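Local atomic coordinates of MW1564 protein (Staphylococcus aureus, PDB entry 3NTV), a protein that is a putative caffeoyl-CoA O-methyltransferase, probably transferring a methyl group from S-adenosylmethionine to a hydroxyl group of its acceptor substrate. Residues S38-L43 with A116-E121; V52-R57 with I82-M87. One frame throughout, in Å; residues are numbered along the deposited sequence. Where two conformers were deposited one is given.

Both contacts belong to the Rossmann-type methyltransferase fold, and their centres lie about 11 Å apart. Along the chain the segments come in the order 38-43, 52-57, 82-87 and 116-121, so contact 2 falls wholly between the two halves of contact 1. Each joins the N-terminal region, ahead of the first strand 74-78, to the core: contact 1 at the end of helix 105-117 near the surface, contact 2 at the start of helix 84-90 in the interior. That helix ties them together. Glu-41 reaches the hydroxyl of Tyr-84 in a probable hydrogen bond, while Leu-43 and Phe-120 pack on selenomethionine Met-87. Segment 52-57 lines the pocket that probably takes the cofactor, and 38-43 packs behind it through Tyr-84 and Met-87.

Contact 1: S38-L43 with A116-E121; sequences SSIEVL and ATYHFE
Ile-40 presses its CG2 methyl onto one face of the Tyr-118 ring. The methyl carbon is 3.9 Å from the ring centroid and 23° off the normal, a CH-pi contact displaced toward the rim, where Ile-40 CG2 comes within 3.6 Å of Tyr-118 CG. The two side chains run antiparallel alongside each other, and the short branch at CB, not the longer arm of the isoleucine, touches this ring. That longer arm serves a second aromatic group: Ile-40 CD1 lies 4.3 Å from Phe-120 CE2. A beta-branched residue suits the place because one side chain can reach two rings.

Leu-43 meets Tyr-118 head-on, its side chain running against the tyrosine's, with Leu-43 CD1 set obliquely to the ring 3.9 Å from Tyr-118 CE2. The broad, flat tyrosine thus offers a face to Ile-40 and its far end to Leu-43, whose branched end also reaches Met-87. On the other face of the ring lies its chain neighbour, with Thr-117 CG2 3.7 Å above the Tyr-118 plane, so the ring is held between two methyl groups.

Further out, the backbone fixes where these groups stand. Glu-41 N bonds to Ser-38 O and Leu-43 N to Ile-40 O, two successive tight turns that place Ile-40 and Leu-43 near the same ring. Across from them, helix 105-117 ends in a Schellman motif: Phe-120 N bonds to Leu-115 O and His-119 N to Ala-116 O, with His-119 at positive phi (64°) as the C-prime residue. The CB bonds of Tyr-118 and Phe-120 point toward 38-43, and with CG of Tyr-118 anti to the carbonyl carbon (chi1 -61°) the ring lies against Ile-40. This is apolar surface packing between the loop entering helix 43-49 and a Schellman-terminated helix of the Rossmann-type fold.

Contact 2: V52-R57 with I82-M87; sequences VPIVDR and IGYSSM. With SO4 (sulfate ion), chain C.
Tyr-84 lies with one ring face under Ile-54 CD1, a CH-pi contact in which the methyl stands 3.6 Å from the ring centroid and 7° off the normal. The tyrosine CB starts beside the bound sulfate, 3.3 Å from its O2. With CG anti to the backbone N (chi1 170°), the ring lies alongside Ile-54; its CD2 meets sulfate O4 at the edge, and CE2 passes Val-55 O at 4.0 Å. The buried hydroxyl has Glu-41 and Arg-44 as partners. Ile-54 suits its place by having two arms: CD1 covers the ring while CG2 packs on Ile-82 CG1. Val-52 CG1 extends this apolar wall, 3.6 Å from Ile-82 CG2.

Ile-82 N and Tyr-84 N share sulfate O2, Ser-85 N donates to O1 over 2.7 Å, and Val-55 N, from segment 52-57, donates to O4; Ala-81 N adds another bond. Serine suits position 85 because Ser-85 OG also lies 2.6 Å from sulfate O1, though Glu-77 competes for its proton. Helix 84-90 should favour an anion at its positive N-terminal end. The sulfate, probably from the crystallisation liquor, is likely to mark the S-adenosylmethionine carboxylate site at the glycine-rich loop of Rossmann-fold methyltransferases.

Contact 1: S38-L43 with A116-E121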
loop_
_atom_site.group_PDB
_atom_site.type_symbol
_atom_site.label_atom_id
_atom_site.label_comp_id
_atom_site.label_asym_id
_atom_site.label_seq_id
_atom_site.Cartn_x
_atom_site.Cartn_y
_atom_site.Cartn_z
ATOM N N SER A 38 -3.169 0.645 19.276
ATOM C CA SER A 38 -2.091 0.480 20.250
ATOM C C SER A 38 -2.284 1.537 21.350
ATOM O O SER A 38 -3.113 2.437 21.188
ATOM C CB SER A 38 -0.725 0.623 19.576
ATOM O OG SER A 38 -0.575 1.867 18.911
ATOM N N SER A 39 -1.549 1.414 22.475
ATOM C CA SER A 39 -1.616 2.358 23.603
ATOM C C SER A 39 -1.261 3.801 23.196
ATOM O O SER A 39 -1.825 4.748 23.747
ATOM C CB SER A 39 -0.710 1.901 24.745
ATOM O OG SER A 39 0.582 1.538 24.281
ATOM N N ILE A 40 -0.361 3.957 22.210
ATOM C CA ILE A 40 0.088 5.265 21.715
ATOM C C ILE A 40 -0.923 6.034 20.841
ATOM O O ILE A 40 -0.755 7.239 20.635
ATOM C CB ILE A 40 1.538 5.274 21.157
ATOM C CG1 ILE A 40 1.769 4.216 20.044
ATOM C CG2 ILE A 40 2.581 5.208 22.297
ATOM C CD1 ILE A 40 2.458 2.865 20.452
ATOM N N GLU A 41 -1.990 5.361 20.377
ATOM C CA GLU A 41 -3.038 5.992 19.562
ATOM C C GLU A 41 -3.687 7.200 20.251
ATOM O O GLU A 41 -4.111 8.139 19.578
ATOM C CB GLU A 41 -4.081 4.955 19.098
ATOM C CG GLU A 41 -4.899 5.377 17.880
ATOM C CD GLU A 41 -4.142 5.844 16.646
ATOM O OE1 GLU A 41 -3.004 5.372 16.410
ATOM O OE2 GLU A 41 -4.710 6.663 15.892
ATOM N N VAL A 42 -3.674 7.215 21.601
ATOM C CA VAL A 42 -4.185 8.307 22.436
ATOM C C VAL A 42 -3.509 9.656 22.084
ATOM O O VAL A 42 -4.140 10.702 22.233
ATOM C CB VAL A 42 -4.064 7.942 23.945
ATOM C CG1 VAL A 42 -4.682 9.017 24.835
ATOM C CG2 VAL A 42 -4.708 6.587 24.233
ATOM N N LEU A 43 -2.258 9.627 21.560
ATOM C CA LEU A 43 -1.528 10.839 21.168
ATOM C C LEU A 43 -2.073 11.553 19.923
ATOM O O LEU A 43 -1.753 12.725 19.722
ATOM C CB LEU A 43 -0.026 10.579 21.024
ATOM C CG LEU A 43 0.709 10.238 22.318
ATOM C CD1 LEU A 43 1.978 9.518 22.018
ATOM C CD2 LEU A 43 0.991 11.498 23.158
ATOM N N ALA A 116 9.901 8.576 27.003
ATOM C CA ALA A 116 10.038 8.280 28.434
ATOM C C ALA A 116 8.719 7.728 28.979
ATOM O O ALA A 116 8.728 6.663 29.600
ATOM C CB ALA A 116 10.440 9.540 29.204
ATOM N N THR A 117 7.594 8.425 28.707
ATOM C CA THR A 117 6.247 8.063 29.180
ATOM C C THR A 117 5.836 6.658 28.747
ATOM O O THR A 117 5.351 5.872 29.569
ATOM C CB THR A 117 5.233 9.136 28.747
ATOM O OG1 THR A 117 5.618 10.394 29.288
ATOM C CG2 THR A 117 3.797 8.805 29.141
ATOM N N TYR A 118 6.074 6.336 27.463
ATOM C CA TYR A 118 5.685 5.056 26.873
ATOM C C TYR A 118 6.769 3.981 26.858
ATOM O O TYR A 118 6.548 2.880 26.341
ATOM C CB TYR A 118 5.010 5.281 25.502
ATOM C CG TYR A 118 3.750 6.121 25.609
ATOM C CD1 TYR A 118 2.527 5.540 25.930
ATOM C CD2 TYR A 118 3.799 7.503 25.484
ATOM C CE1 TYR A 118 1.371 6.310 26.060
ATOM C CE2 TYR A 118 2.652 8.287 25.621
ATOM C CZ TYR A 118 1.444 7.687 25.927
ATOM O OH TYR A 118 0.313 8.458 26.060
ATOM N N HIS A 119 7.924 4.262 27.498
ATOM C CA HIS A 119 9.007 3.283 27.690
ATOM C C HIS A 119 9.643 2.795 26.383
ATOM O O HIS A 119 9.899 1.610 26.239
ATOM C CB HIS A 119 8.514 2.090 28.570
ATOM C CG HIS A 119 7.764 2.548 29.791
ATOM N ND1 HIS A 119 8.396 3.241 30.803
ATOM C CD2 HIS A 119 6.447 2.436 30.093
ATOM C CE1 HIS A 119 7.456 3.516 31.700
ATOM N NE2 HIS A 119 6.265 3.051 31.319
ATOM N N PHE A 120 9.905 3.720 25.443
ATOM C CA PHE A 120 10.527 3.361 24.170
ATOM C C PHE A 120 11.941 3.907 24.008
ATOM O O PHE A 120 12.466 3.798 22.912
ATOM C CB PHE A 120 9.658 3.820 22.989
ATOM C CG PHE A 120 8.457 2.942 22.752
ATOM C CD1 PHE A 120 8.606 1.661 22.228
ATOM C CD2 PHE A 120 7.176 3.403 23.033
ATOM C CE1 PHE A 120 7.485 0.860 21.974
ATOM C CE2 PHE A 120 6.058 2.611 22.763
ATOM C CZ PHE A 120 6.223 1.344 22.252
ATOM N N GLU A 121 12.577 4.443 25.088
ATOM C CA GLU A 121 13.910 5.056 24.974
ATOM C C GLU A 121 15.042 4.114 24.569
ATOM O O GLU A 121 16.063 4.595 24.062
ATOM C CB GLU A 121 14.306 5.848 26.231
ATOM C CG GLU A 121 13.413 7.036 26.549
ATOM C CD GLU A 121 13.562 7.488 27.994
ATOM O OE1 GLU A 121 13.464 6.629 28.897
ATOM O OE2 GLU A 121 13.802 8.694 28.225
#

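Contact 2: V52-R57 with I82-M87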
loop_
_atom_site.group_PDB
_atom_site.type_symbol
_atom_site.label_atom_id
_atom_site.label_comp_id
_atom_site.label_asym_id
_atom_site.label_seq_id
_atom_site.Cartn_x
_atom_site.Cartn_y
_atom_site.Cartn_z
ATOM N N VAL A 52 -0.389 20.008 15.679
ATOM C CA VAL A 52 0.816 19.217 15.526
ATOM C C VAL A 52 0.533 18.219 14.400
ATOM O O VAL A 52 -0.433 17.461 14.485
ATOM C CB VAL A 52 1.250 18.515 16.845
ATOM C CG1 VAL A 52 2.549 17.763 16.642
ATOM C CG2 VAL A 52 1.396 19.512 17.992
ATOM N N PRO A 53 1.311 18.229 13.311
ATOM C CA PRO A 53 1.025 17.266 12.237
ATOM C C PRO A 53 1.510 15.863 12.612
ATOM O O PRO A 53 2.648 15.726 13.033
ATOM C CB PRO A 53 1.810 17.827 11.048
ATOM C CG PRO A 53 2.964 18.552 11.661
ATOM C CD PRO A 53 2.507 19.048 13.011
ATOM N N ILE A 54 0.650 14.851 12.533
ATOM C CA ILE A 54 1.095 13.465 12.749
ATOM C C ILE A 54 0.766 12.678 11.497
ATOM O O ILE A 54 -0.118 13.084 10.746
ATOM C CB ILE A 54 0.732 12.720 14.071
ATOM C CG1 ILE A 54 -0.782 12.463 14.236
ATOM C CG2 ILE A 54 1.400 13.370 15.305
ATOM C CD1 ILE A 54 -1.142 11.294 15.126
ATOM N N VAL A 55 1.489 11.573 11.264
ATOM C CA VAL A 55 1.265 10.699 10.108
ATOM C C VAL A 55 -0.209 10.233 10.110
ATOM O O VAL A 55 -0.741 9.921 11.177
ATOM C CB VAL A 55 2.259 9.500 10.161
ATOM C CG1 VAL A 55 2.038 8.527 9.003
ATOM C CG2 VAL A 55 3.706 9.999 10.175
ATOM N N ASP A 56 -0.849 10.161 8.931
ATOM C CA ASP A 56 -2.232 9.704 8.879
ATOM C C ASP A 56 -2.367 8.227 9.219
ATOM O O ASP A 56 -1.457 7.430 8.966
ATOM C CB ASP A 56 -2.888 10.044 7.554
ATOM C CG ASP A 56 -3.084 11.538 7.386
ATOM O OD1 ASP A 56 -3.885 12.120 8.149
ATOM O OD2 ASP A 56 -2.378 12.136 6.561
ATOM N N ARG A 57 -3.494 7.870 9.839
ATOM C CA ARG A 57 -3.738 6.513 10.288
ATOM C C ARG A 57 -3.600 5.423 9.222
ATOM O O ARG A 57 -2.932 4.420 9.469
ATOM C CB ARG A 57 -5.099 6.404 10.996
ATOM C CG ARG A 57 -5.380 5.003 11.546
ATOM C CD ARG A 57 -4.421 4.626 12.686
ATOM N NE ARG A 57 -4.598 3.238 13.112
ATOM C CZ ARG A 57 -5.447 2.839 14.049
ATOM N NH1 ARG A 57 -6.222 3.720 14.673
ATOM N NH2 ARG A 57 -5.549 1.554 14.353
ATOM N N ILE A 82 5.824 14.437 17.269
ATOM C CA ILE A 82 5.806 14.056 18.685
ATOM C C ILE A 82 6.365 12.643 18.972
ATOM O O ILE A 82 6.157 12.138 20.075
ATOM C CB ILE A 82 4.361 14.208 19.261
ATOM C CG1 ILE A 82 3.347 13.238 18.577
ATOM C CG2 ILE A 82 3.896 15.667 19.267
ATOM C CD1 ILE A 82 1.884 13.208 19.154
ATOM N N GLY A 83 7.015 12.017 17.991
ATOM C CA GLY A 83 7.538 10.655 18.142
ATOM C C GLY A 83 6.478 9.592 17.906
ATOM O O GLY A 83 6.701 8.410 18.169
ATOM N N TYR A 84 5.307 9.998 17.391
ATOM C CA TYR A 84 4.199 9.074 17.172
ATOM C C TYR A 84 4.560 7.947 16.199
ATOM O O TYR A 84 4.395 6.771 16.536
ATOM C CB TYR A 84 2.954 9.867 16.738
ATOM C CG TYR A 84 1.811 9.019 16.247
ATOM C CD1 TYR A 84 0.883 8.484 17.132
ATOM C CD2 TYR A 84 1.622 8.795 14.885
ATOM C CE1 TYR A 84 -0.191 7.717 16.675
ATOM C CE2 TYR A 84 0.560 8.031 14.418
ATOM C CZ TYR A 84 -0.346 7.492 15.317
ATOM O OH TYR A 84 -1.409 6.769 14.837
ATOM N N SER A 85 5.089 8.281 15.007
ATOM C CA SER A 85 5.412 7.197 14.082
ATOM C C SER A 85 6.528 6.311 14.602
ATOM O O SER A 85 6.436 5.091 14.430
ATOM C CB SER A 85 5.739 7.716 12.684
ATOM O OG SER A 85 6.871 8.561 12.768
ATOM N N SER A 86 7.549 6.918 15.257
ATOM C CA SER A 86 8.693 6.191 15.831
ATOM C C SER A 86 8.211 5.121 16.804
ATOM O O SER A 86 8.601 3.971 16.702
ATOM C CB SER A 86 9.616 7.146 16.583
ATOM O OG SER A 86 9.970 8.263 15.793
HETATM N N MSE A 87 7.326 5.510 17.729
HETATM C CA MSE A 87 6.807 4.569 18.725
HETATM C C MSE A 87 5.881 3.534 18.105
HETATM O O MSE A 87 5.949 2.368 18.470
HETATM C CB MSE A 87 6.117 5.304 19.861
HETATM C CG MSE A 87 7.088 6.173 20.644
HETATM SE SE MSE A 87 6.229 7.048 22.157
HETATM C CE MSE A 87 5.065 8.168 21.192
HETATM S S SO4 C . 4.980 11.772 14.009
HETATM O O1 SO4 C . 5.946 10.647 14.007
HETATM O O2 SO4 C . 4.837 12.229 15.383
HETATM O O3 SO4 C . 5.524 12.869 13.167
HETATM O O4 SO4 C . 3.735 11.295 13.378
#